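Local coordinates for protein holliday junction resolvase Hjc (Sulfolobus solfataricus, PDB 4TKK) that resolves Holliday junctions during genetic recombination, a magnesium-dependent homodimeric endonuclease that places paired nicks in opposing strands of four-way DNA junctions, at residues N48-L53 against E132-R137. The protein carries 1 engineered substitution. Numbering follows the deposited sequence.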
ATOM      1  N   ASN A  48       2.866  -2.816 -10.237  1.00 29.80           N
ATOM      2  CA  ASN A  48       2.047  -3.644 -11.121  1.00 30.24           C
ATOM      3  C   ASN A  48       1.372  -4.835 -10.450  1.00 34.45           C
ATOM      4  O   ASN A  48       1.427  -5.940 -10.950  1.00 34.64           O
ATOM      5  CB  ASN A  48       2.883  -4.026 -12.373  1.00 33.09           C
ATOM      6  CG  ASN A  48       3.361  -2.769 -13.103  1.00 51.23           C
ATOM      7  OD1 ASN A  48       2.600  -1.809 -13.368  1.00 45.06           O
ATOM      8  ND2 ASN A  48       4.659  -2.704 -13.349  1.00 41.55           N
ATOM      9  N   GLY A  49       0.722  -4.586  -9.320  1.00 32.72           N
ATOM     10  CA  GLY A  49      -0.003  -5.618  -8.595  1.00 33.30           C
ATOM     11  C   GLY A  49       0.806  -6.392  -7.580  1.00 39.24           C
ATOM     12  O   GLY A  49       0.241  -7.171  -6.814  1.00 40.79           O
ATOM     13  N   VAL A  50       2.125  -6.191  -7.562  1.00 35.71           N
ATOM     14  CA  VAL A  50       2.998  -6.842  -6.593  1.00 35.43           C
ATOM     15  C   VAL A  50       3.171  -5.900  -5.413  1.00 36.43           C
ATOM     16  O   VAL A  50       3.441  -4.718  -5.588  1.00 35.53           O
ATOM     17  CB  VAL A  50       4.349  -7.297  -7.196  1.00 40.03           C
ATOM     18  CG1 VAL A  50       5.227  -7.947  -6.136  1.00 39.24           C
ATOM     19  CG2 VAL A  50       4.114  -8.266  -8.344  1.00 39.51           C
ATOM     20  N   ILE A  51       2.952  -6.435  -4.214  1.00 32.53           N
ATOM     21  CA  ILE A  51       2.992  -5.731  -2.954  1.00 30.25           C
ATOM     22  C   ILE A  51       4.195  -6.227  -2.179  1.00 32.96           C
ATOM     23  O   ILE A  51       4.313  -7.422  -1.887  1.00 31.26           O
ATOM     24  CB  ILE A  51       1.675  -5.948  -2.174  1.00 31.91           C
ATOM     25  CG1 ILE A  51       0.431  -5.558  -3.010  1.00 31.72           C
ATOM     26  CG2 ILE A  51       1.710  -5.212  -0.824  1.00 31.26           C
ATOM     27  CD1 ILE A  51      -0.900  -6.205  -2.508  1.00 30.91           C
ATOM     28  N   ILE A  52       5.098  -5.300  -1.865  1.00 29.67           N
ATOM     29  CA  ILE A  52       6.271  -5.611  -1.082  1.00 30.10           C
ATOM     30  C   ILE A  52       6.197  -4.822   0.161  1.00 31.73           C
ATOM     31  O   ILE A  52       5.807  -3.650   0.146  1.00 30.33           O
ATOM     32  CB  ILE A  52       7.648  -5.649  -1.807  1.00 34.38           C
ATOM     33  CG1 ILE A  52       8.292  -4.352  -2.095  1.00 36.95           C
ATOM     34  CG2 ILE A  52       7.673  -6.695  -2.941  1.00 32.68           C
ATOM     35  CD1 ILE A  52       9.845  -4.445  -2.066  1.00 52.92           C
ATOM     36  N   LEU A  53       6.462  -5.495   1.257  1.00 29.75           N
ATOM     37  CA  LEU A  53       6.365  -4.871   2.576  1.00 29.53           C
ATOM     38  C   LEU A  53       7.681  -5.056   3.219  1.00 30.97           C
ATOM     39  O   LEU A  53       8.214  -6.155   3.228  1.00 28.47           O
ATOM     40  CB  LEU A  53       5.209  -5.509   3.416  1.00 28.89           C
ATOM     41  CG  LEU A  53       3.885  -5.598   2.698  1.00 32.51           C
ATOM     42  CD1 LEU A  53       2.965  -6.518   3.394  1.00 32.92           C
ATOM     43  CD2 LEU A  53       3.263  -4.201   2.495  1.00 33.62           C
ATOM     44  N   GLU A 132       9.791  -8.347 -10.489  1.00 58.60           N
ATOM     45  CA  GLU A 132       9.716  -8.465 -11.946  1.00 58.86           C
ATOM     46  C   GLU A 132       9.299  -9.875 -12.369  1.00 65.43           C
ATOM     47  O   GLU A 132       8.479 -10.020 -13.276  1.00 66.16           O
ATOM     48  CB  GLU A 132      11.032  -8.027 -12.618  1.00 60.03           C
ATOM     49  CG  GLU A 132      11.451  -6.575 -12.360  1.00 68.39           C
ATOM     50  CD  GLU A 132      10.451  -5.436 -12.552  1.00 94.47           C
ATOM     51  OE1 GLU A 132       9.507  -5.579 -13.368  1.00 95.26           O
ATOM     52  OE2 GLU A 132      10.651  -4.370 -11.916  1.00 82.11           O
ATOM     53  N   ALA A 133       9.786 -10.904 -11.638  1.00 63.08           N
ATOM     54  CA  ALA A 133       9.450 -12.312 -11.857  1.00 63.02           C
ATOM     55  C   ALA A 133       7.992 -12.595 -11.521  1.00 68.93           C
ATOM     56  O   ALA A 133       7.330 -13.275 -12.308  1.00 69.47           O
ATOM     57  CB  ALA A 133      10.363 -13.218 -11.045  1.00 63.45           C
ATOM     58  N   LYS A 134       7.484 -12.075 -10.367  1.00 65.65           N
ATOM     59  CA  LYS A 134       6.081 -12.247  -9.971  1.00 65.59           C
ATOM     60  C   LYS A 134       5.189 -11.607 -11.035  1.00 70.23           C
ATOM     61  O   LYS A 134       4.216 -12.244 -11.437  1.00 70.42           O
ATOM     62  CB  LYS A 134       5.764 -11.644  -8.585  1.00 68.02           C
ATOM     63  CG  LYS A 134       6.366 -12.371  -7.384  1.00 85.73           C
ATOM     64  CD  LYS A 134       6.626 -11.387  -6.220  1.00 94.17           C
ATOM     65  CE  LYS A 134       7.746 -11.789  -5.284  1.00 89.89           C
ATOM     66  NZ  LYS A 134       8.149 -10.673  -4.391  1.00 80.84           N
ATOM     67  N   ILE A 135       5.554 -10.379 -11.520  1.00 66.41           N
ATOM     68  CA  ILE A 135       4.843  -9.614 -12.556  1.00 66.49           C
ATOM     69  C   ILE A 135       4.702 -10.479 -13.818  1.00 76.38           C
ATOM     70  O   ILE A 135       3.604 -10.576 -14.374  1.00 76.65           O
ATOM     71  CB  ILE A 135       5.504  -8.205 -12.818  1.00 67.65           C
ATOM     72  CG1 ILE A 135       5.301  -7.263 -11.607  1.00 65.80           C
ATOM     73  CG2 ILE A 135       4.964  -7.552 -14.091  1.00 67.42           C
ATOM     74  CD1 ILE A 135       6.154  -6.018 -11.514  1.00 55.23           C
ATOM     75  N   SER A 136       5.795 -11.165 -14.211  1.00 76.79           N
ATOM     76  CA  SER A 136       5.836 -12.055 -15.378  1.00 78.11           C
ATOM     77  C   SER A 136       5.035 -13.354 -15.196  1.00 86.76           C
ATOM     78  O   SER A 136       4.520 -13.880 -16.183  1.00 87.12           O
ATOM     79  CB  SER A 136       7.277 -12.342 -15.783  1.00 80.56           C
ATOM     80  OG  SER A 136       7.951 -11.133 -16.101  1.00 87.34           O
ATOM     81  N   ARG A 137       4.918 -13.864 -13.950  1.00 86.05           N
ATOM     82  CA  ARG A 137       4.149 -15.080 -13.627  1.00 86.89           C
ATOM     83  C   ARG A 137       2.645 -14.806 -13.699  1.00 94.76           C
ATOM     84  O   ARG A 137       1.872 -15.723 -13.989  1.00 94.48           O
ATOM     85  CB  ARG A 137       4.481 -15.593 -12.219  1.00 85.92           C
ATOM     86  CG  ARG A 137       5.848 -16.244 -12.074  1.00 92.75           C
ATOM     87  CD  ARG A 137       6.116 -16.570 -10.619  1.00 94.65           C
ATOM     88  NE  ARG A 137       7.352 -15.957 -10.135  1.00100.74           N
ATOM     89  CZ  ARG A 137       7.572 -15.606  -8.871  1.00118.04           C
ATOM     90  NH1 ARG A 137       6.632 -15.788  -7.950  1.00102.05           N
ATOM     91  NH2 ARG A 137       8.729 -15.066  -8.519  1.00109.58           N
TER
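Val50 overlaps two successive residues of helix 124-139, its CG2 methyl meeting both and its CG1 methyl the lysine alone. Its CG2 lies 3.6 Å from CG1 of Ile135 and 3.8 Å from CB of Lys134, while CG1, anti to the backbone N (chi1 179°), touches the lysine's CD, 3.7 Å away. Beyond CG the Lys134 chain runs extended, crossing the valine at about a right angle and carrying NZ onward to 4.3 Å from CG2 of Ile52. The aliphatic part of the lysine thus does the packing, and no hydrogen bond joins the two segments. Ile135 sends its longer branch back toward the turn at the start of the strand, where CD1 comes to 3.9 Å from CB of Asn48 and also approaches the amide ND2. An alanine in place of Ile135 would remove this branch and is likely to leave CB of Asn48 without its apolar partner and CG2 of Val50 with only the lysine's CB, opening a gap at the edge of the interface. Strand 50-53 and helix 132-137 run roughly antiparallel, at 153°, their axes approaching to 9.3 Å. Alternation along the strand turns Val50 and Ile52 to this helix, where both also meet Val131, whereas Leu53 packs on helix 70-83. The helix therefore lies against one face of the central mixed sheet of this PDDEXK-clan nuclease, and Glu132 ties it to strand 43-47 through a salt bridge with Lys47.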